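Local coordinates for thermosome subunit (Methanococcoides burtonii, PDB 3AQ1), which probably helps unfolded proteins to fold in an ATP-dependent manner, as a group II chaperonin subunit crystallised here as an open-state monomer, at residues E62-K67 and V388-E393; R86-T91 and S370-E375. One frame throughout, in Å; residues are numbered along the deposited sequence.

Contact 1 (E62-K67 and V388-E393); sequences EELIMK and VSKFAE
Lys390 does double duty here, laying its methylenes on Leu64 and sending its amine on to Glu63. The packed part of the contact is the aliphatic half of the lysine: Lys390 CG rests against both methyls of Leu64, 3.9 Å from Leu64 CD2, and the two side chains meet at a slant. Leu64 also touches Ile74 of helix 71-92; a branched aliphatic residue suits this buried place, where it meets both the lysine methylenes and Ile74. The lysine bends at its second torsion (chi2 -70°) and then runs straight, which takes its amine past the leucine toward the more open side. There Glu63, an extended chain on an exposed helix face, crosses the lysine at about a right angle. Its OE1 forms a salt bridge with Lys390 NZ at 3.4 Å, weak as a hydrogen bond, while Glu393 OE1 adds a long one to the same Lys390 NZ at 3.8 Å. Were Lys390 replaced by an alanine, Glu63 and Glu393 would probably lose the amine that bridges them, and Leu64 the methylenes packed on it. The side chain of Lys60, on helix 45-65, also touches Lys390 and Glu393. Beside the Leu64-Lys390 packing, the salt-bridge network of Glu63, Lys390 and Glu393 thus joins helices 45-65 and 383-394 in the helical equatorial domain of the TCP-1 chaperonin fold.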
loop_
_atom_site.group_PDB
_atom_site.type_symbol
_atom_site.label_atom_id
_atom_site.label_comp_id
_atom_site.label_asym_id
_atom_site.label_seq_id
_atom_site.Cartn_x
_atom_site.Cartn_y
_atom_site.Cartn_z
ATOM N N GLU A 62 -15.975 -14.767 -30.216
ATOM C CA GLU A 62 -17.085 -15.575 -30.692
ATOM C C GLU A 62 -17.497 -15.103 -32.083
ATOM O O GLU A 62 -17.874 -15.907 -32.929
ATOM C CB GLU A 62 -18.240 -15.617 -29.669
ATOM C CG GLU A 62 -18.030 -16.738 -28.601
ATOM C CD GLU A 62 -18.834 -16.571 -27.305
ATOM O OE1 GLU A 62 -19.606 -15.596 -27.188
ATOM O OE2 GLU A 62 -18.688 -17.422 -26.395
ATOM N N GLU A 63 -17.376 -13.804 -32.332
ATOM C CA GLU A 63 -17.506 -13.288 -33.689
ATOM C C GLU A 63 -16.472 -13.927 -34.621
ATOM O O GLU A 63 -16.838 -14.559 -35.613
ATOM C CB GLU A 63 -17.353 -11.765 -33.720
ATOM C CG GLU A 63 -18.465 -10.994 -33.024
ATOM C CD GLU A 63 -18.267 -9.488 -33.122
ATOM O OE1 GLU A 63 -17.128 -9.043 -33.426
ATOM O OE2 GLU A 63 -19.257 -8.753 -32.897
ATOM N N LEU A 64 -15.189 -13.758 -34.301
ATOM C CA LEU A 64 -14.092 -14.301 -35.118
ATOM C C LEU A 64 -14.160 -15.813 -35.349
ATOM O O LEU A 64 -13.494 -16.340 -36.241
ATOM C CB LEU A 64 -12.720 -13.968 -34.521
ATOM C CG LEU A 64 -12.212 -12.527 -34.490
ATOM C CD1 LEU A 64 -10.713 -12.535 -34.229
ATOM C CD2 LEU A 64 -12.540 -11.790 -35.780
ATOM N N ILE A 65 -14.938 -16.517 -34.538
ATOM C CA ILE A 65 -15.094 -17.949 -34.718
ATOM C C ILE A 65 -16.219 -18.229 -35.721
ATOM O O ILE A 65 -16.057 -19.028 -36.649
ATOM C CB ILE A 65 -15.347 -18.648 -33.371
ATOM C CG1 ILE A 65 -14.091 -18.589 -32.514
ATOM C CG2 ILE A 65 -15.747 -20.090 -33.568
ATOM C CD1 ILE A 65 -14.235 -19.306 -31.195
ATOM N N MET A 66 -17.348 -17.549 -35.550
ATOM C CA MET A 66 -18.442 -17.643 -36.509
ATOM C C MET A 66 -18.042 -17.079 -37.877
ATOM O O MET A 66 -18.885 -16.943 -38.764
ATOM C CB MET A 66 -19.684 -16.924 -35.980
ATOM C CG MET A 66 -20.426 -17.673 -34.894
ATOM S SD MET A 66 -21.663 -16.612 -34.128
ATOM C CE MET A 66 -22.533 -17.789 -33.091
ATOM N N LYS A 67 -16.760 -16.749 -38.034
ATOM C CA LYS A 67 -16.215 -16.271 -39.308
ATOM C C LYS A 67 -15.103 -17.175 -39.828
ATOM O O LYS A 67 -14.514 -16.893 -40.872
ATOM C CB LYS A 67 -15.674 -14.842 -39.191
ATOM C CG LYS A 67 -16.681 -13.742 -39.499
ATOM C CD LYS A 67 -15.983 -12.402 -39.753
ATOM C CE LYS A 67 -14.971 -12.525 -40.889
ATOM N NZ LYS A 67 -14.393 -11.214 -41.297
ATOM N N VAL A 388 -5.418 -9.740 -33.011
ATOM C CA VAL A 388 -4.785 -8.622 -32.326
ATOM C C VAL A 388 -5.527 -7.317 -32.605
ATOM O O VAL A 388 -5.688 -6.468 -31.730
ATOM C CB VAL A 388 -3.314 -8.493 -32.726
ATOM C CG1 VAL A 388 -2.763 -7.167 -32.270
ATOM C CG2 VAL A 388 -2.530 -9.634 -32.119
ATOM N N SER A 389 -5.992 -7.176 -33.836
ATOM C CA SER A 389 -6.791 -6.029 -34.217
ATOM C C SER A 389 -8.044 -5.956 -33.341
ATOM O O SER A 389 -8.423 -4.884 -32.867
ATOM C CB SER A 389 -7.160 -6.122 -35.701
ATOM O OG SER A 389 -7.789 -4.937 -36.144
ATOM N N LYS A 390 -8.682 -7.100 -33.121
ATOM C CA LYS A 390 -9.899 -7.140 -32.321
ATOM C C LYS A 390 -9.602 -6.854 -30.855
ATOM O O LYS A 390 -10.433 -6.284 -30.150
ATOM C CB LYS A 390 -10.625 -8.477 -32.486
ATOM C CG LYS A 390 -11.425 -8.596 -33.787
ATOM C CD LYS A 390 -12.654 -7.687 -33.774
ATOM C CE LYS A 390 -13.495 -7.827 -35.042
ATOM N NZ LYS A 390 -14.810 -7.123 -34.909
ATOM N N PHE A 391 -8.412 -7.235 -30.396
ATOM C CA PHE A 391 -8.002 -6.918 -29.034
ATOM C C PHE A 391 -7.952 -5.402 -28.913
ATOM O O PHE A 391 -8.647 -4.808 -28.083
ATOM C CB PHE A 391 -6.639 -7.539 -28.713
ATOM C CG PHE A 391 -6.296 -7.567 -27.237
ATOM C CD1 PHE A 391 -5.811 -6.452 -26.601
ATOM C CD2 PHE A 391 -6.419 -8.727 -26.506
ATOM C CE1 PHE A 391 -5.475 -6.487 -25.250
ATOM C CE2 PHE A 391 -6.085 -8.762 -25.156
ATOM C CZ PHE A 391 -5.611 -7.644 -24.534
ATOM N N ALA A 392 -7.146 -4.777 -29.765
ATOM C CA ALA A 392 -7.008 -3.326 -29.754
ATOM C C ALA A 392 -8.367 -2.614 -29.807
ATOM O O ALA A 392 -8.505 -1.500 -29.322
ATOM C CB ALA A 392 -6.105 -2.868 -30.889
ATOM N N GLU A 393 -9.372 -3.268 -30.378
ATOM C CA GLU A 393 -10.712 -2.687 -30.473
ATOM C C GLU A 393 -11.464 -2.791 -29.158
ATOM O O GLU A 393 -12.276 -1.929 -28.825
ATOM C CB GLU A 393 -11.544 -3.401 -31.540
ATOM C CG GLU A 393 -11.169 -3.143 -32.990
ATOM C CD GLU A 393 -12.267 -3.620 -33.921
ATOM O OE1 GLU A 393 -13.341 -3.993 -33.396
ATOM O OE2 GLU A 393 -12.068 -3.621 -35.157
#

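Contact 2 (R86-T91 and S370-E375)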
loop_
_atom_site.group_PDB
_atom_site.type_symbol
_atom_site.label_atom_id
_atom_site.label_comp_id
_atom_site.label_asym_id
_atom_site.label_seq_id
_atom_site.Cartn_x
_atom_site.Cartn_y
_atom_site.Cartn_z
ATOM N N ARG A 86 1.976 -4.323 -22.711
ATOM C CA ARG A 86 2.936 -4.108 -21.636
ATOM C C ARG A 86 4.084 -3.247 -22.140
ATOM O O ARG A 86 4.524 -2.331 -21.449
ATOM C CB ARG A 86 3.448 -5.450 -21.119
ATOM C CG ARG A 86 4.408 -5.391 -19.937
ATOM C CD ARG A 86 4.866 -6.813 -19.613
ATOM N NE ARG A 86 5.776 -6.904 -18.473
ATOM C CZ ARG A 86 6.312 -8.045 -18.040
ATOM N NH1 ARG A 86 6.028 -9.186 -18.655
ATOM N NH2 ARG A 86 7.134 -8.048 -16.995
ATOM N N GLU A 87 4.551 -3.536 -23.356
ATOM C CA GLU A 87 5.615 -2.756 -23.988
ATOM C C GLU A 87 5.159 -1.337 -24.269
ATOM O O GLU A 87 5.862 -0.376 -23.977
ATOM C CB GLU A 87 6.046 -3.379 -25.311
ATOM C CG GLU A 87 6.679 -4.749 -25.225
ATOM C CD GLU A 87 7.080 -5.242 -26.600
ATOM O OE1 GLU A 87 7.638 -4.421 -27.369
ATOM O OE2 GLU A 87 6.823 -6.429 -26.917
ATOM N N ILE A 88 3.985 -1.212 -24.869
ATOM C CA ILE A 88 3.448 0.100 -25.182
ATOM C C ILE A 88 3.231 0.953 -23.928
ATOM O O ILE A 88 3.459 2.161 -23.952
ATOM C CB ILE A 88 2.138 -0.002 -25.963
ATOM C CG1 ILE A 88 2.376 -0.708 -27.296
ATOM C CG2 ILE A 88 1.562 1.380 -26.202
ATOM C CD1 ILE A 88 1.150 -0.756 -28.176
ATOM N N LEU A 89 2.794 0.327 -22.837
ATOM C CA LEU A 89 2.596 1.050 -21.587
ATOM C C LEU A 89 3.896 1.638 -21.065
ATOM O O LEU A 89 3.955 2.822 -20.746
ATOM C CB LEU A 89 1.972 0.154 -20.520
ATOM C CG LEU A 89 0.447 0.054 -20.542
ATOM C CD1 LEU A 89 -0.025 -1.161 -19.758
ATOM C CD2 LEU A 89 -0.193 1.332 -20.014
ATOM N N GLU A 90 4.937 0.812 -20.981
ATOM C CA GLU A 90 6.227 1.261 -20.460
ATOM C C GLU A 90 6.742 2.452 -21.247
ATOM O O GLU A 90 7.588 3.206 -20.771
ATOM C CB GLU A 90 7.256 0.138 -20.498
ATOM C CG GLU A 90 8.044 0.020 -19.214
ATOM C CD GLU A 90 7.814 -1.309 -18.525
ATOM O OE1 GLU A 90 7.854 -2.346 -19.225
ATOM O OE2 GLU A 90 7.599 -1.320 -17.292
ATOM N N THR A 91 6.213 2.612 -22.452
ATOM C CA THR A 91 6.589 3.702 -23.340
ATOM C C THR A 91 5.768 4.970 -23.098
ATOM O O THR A 91 6.264 6.065 -23.303
ATOM C CB THR A 91 6.487 3.264 -24.832
ATOM O OG1 THR A 91 7.696 2.593 -25.226
ATOM C CG2 THR A 91 6.238 4.466 -25.753
ATOM N N SER A 370 -5.066 1.229 -27.634
ATOM C CA SER A 370 -5.876 0.826 -28.784
ATOM C C SER A 370 -5.320 1.370 -30.085
ATOM O O SER A 370 -5.193 0.645 -31.072
ATOM C CB SER A 370 -7.308 1.297 -28.619
ATOM O OG SER A 370 -8.040 1.081 -29.810
ATOM N N LEU A 371 -4.995 2.657 -30.087
ATOM C CA LEU A 371 -4.441 3.286 -31.273
ATOM C C LEU A 371 -3.125 2.629 -31.697
ATOM O O LEU A 371 -2.973 2.200 -32.836
ATOM C CB LEU A 371 -4.237 4.777 -31.036
ATOM C CG LEU A 371 -3.457 5.498 -32.132
ATOM C CD1 LEU A 371 -4.341 5.687 -33.358
ATOM C CD2 LEU A 371 -2.926 6.829 -31.636
ATOM N N ARG A 372 -2.173 2.544 -30.777
ATOM C CA ARG A 372 -0.861 2.007 -31.100
ATOM C C ARG A 372 -0.895 0.519 -31.355
ATOM O O ARG A 372 0.028 -0.036 -31.939
ATOM C CB ARG A 372 0.122 2.291 -29.979
ATOM C CG ARG A 372 0.431 3.746 -29.805
ATOM C CD ARG A 372 1.092 3.954 -28.460
ATOM N NE ARG A 372 1.461 5.346 -28.247
ATOM C CZ ARG A 372 2.706 5.796 -28.307
ATOM N NH1 ARG A 372 3.700 4.956 -28.563
ATOM N NH2 ARG A 372 2.954 7.080 -28.101
ATOM N N LEU A 373 -1.951 -0.142 -30.910
ATOM C CA LEU A 373 -2.010 -1.582 -31.085
ATOM C C LEU A 373 -2.711 -1.898 -32.398
ATOM O O LEU A 373 -2.579 -2.995 -32.932
ATOM C CB LEU A 373 -2.712 -2.249 -29.903
ATOM C CG LEU A 373 -2.642 -3.773 -29.858
ATOM C CD1 LEU A 373 -1.196 -4.222 -29.765
ATOM C CD2 LEU A 373 -3.468 -4.308 -28.692
ATOM N N SER A 374 -3.457 -0.924 -32.911
ATOM C CA SER A 374 -4.077 -1.043 -34.226
ATOM C C SER A 374 -3.041 -0.744 -35.292
ATOM O O SER A 374 -3.152 -1.207 -36.425
ATOM C CB SER A 374 -5.277 -0.102 -34.371
ATOM O OG SER A 374 -6.464 -0.713 -33.897
ATOM N N GLU A 375 -2.036 0.040 -34.920
ATOM C CA GLU A 375 -0.900 0.279 -35.794
ATOM C C GLU A 375 -0.077 -1.003 -35.884
ATOM O O GLU A 375 0.322 -1.422 -36.975
ATOM C CB GLU A 375 -0.051 1.447 -35.280
ATOM C CG GLU A 375 -0.262 2.748 -36.046
ATOM C CD GLU A 375 -0.198 3.985 -35.156
ATOM O OE1 GLU A 375 -0.075 3.837 -33.923
ATOM O OE2 GLU A 375 -0.278 5.112 -35.690
#
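The carbonyl oxygen of Ser370, one turn before the Leu373 that meets Ile88 across the contact, takes up three donors from its own helix. Ser374 N bonds to Ser370 O at 3.0 Å, and weaker bonds come from Leu373 N and from the hydroxyl of Ser374, whose OG lies 3.4 Å from Ser370 O. A serine suits position 374 because its short side chain can fold back onto the preceding turn. Between the two segments the contact is van der Waals packing, mostly of aliphatic carbon. Ile88 is buried and points at the other helix, and its two branches divide the work: Ile88 CG2 packs against Arg372 CD at 3.5 Å, while Ile88 CD1 lies 3.7 Å from Arg372 CB and also reaches Leu373, 4.5 Å from Leu373 CD1. With CG2 anti to the backbone N and CG1 beside it (chi1 -62°), both branches of the isoleucine face the arginine's stem. The axes of segments 86-91 and 370-375 approach to 10.5 Å, with 128° between their N-to-C directions; they lie on helices 71-92 and 364-378, part of the helical bundle that forms the equatorial domain of chaperonins. Leu373, next to the arginine, turns its buried side chain to Cys85 and Lys84 of helix 71-92 and to Phe391 and Ala392 of helix 383-394, so it serves two interfaces. Arginine fits the margin because its chain, extended from CG to NE, is aliphatic where it meets Ile88 and charged only farther out. There its NE forms a salt bridge with Glu368 of the same helix. Arg372 NH1 passes 3.8 Å from Thr91 CG2, which approaches the guanidinium obliquely; a threonine suits this exposed place, its methyl giving the apolar contact.

How the contacts relate
Both contacts are partly buried and lie on the same side of the chain's centre, their own centres about 18 Å apart. Each sets one of the consecutive helices 45-65 and 71-92 against one of the consecutive helices 383-394 and 364-378. In each, a long basic side chain lends its methylenes to a buried aliphatic residue, but the charge is used differently: in contact 1 it bridges to Glu63 of the other helix as well as, at longer range, to Glu393 of its own, whereas in contact 2 it is paired within one helix and the helices meet by van der Waals packing. The two also touch directly, in a more buried layer: Ser370 OG probably hydrogen-bonds Ala392 O, and Phe391 and Ala392 pack on Leu373.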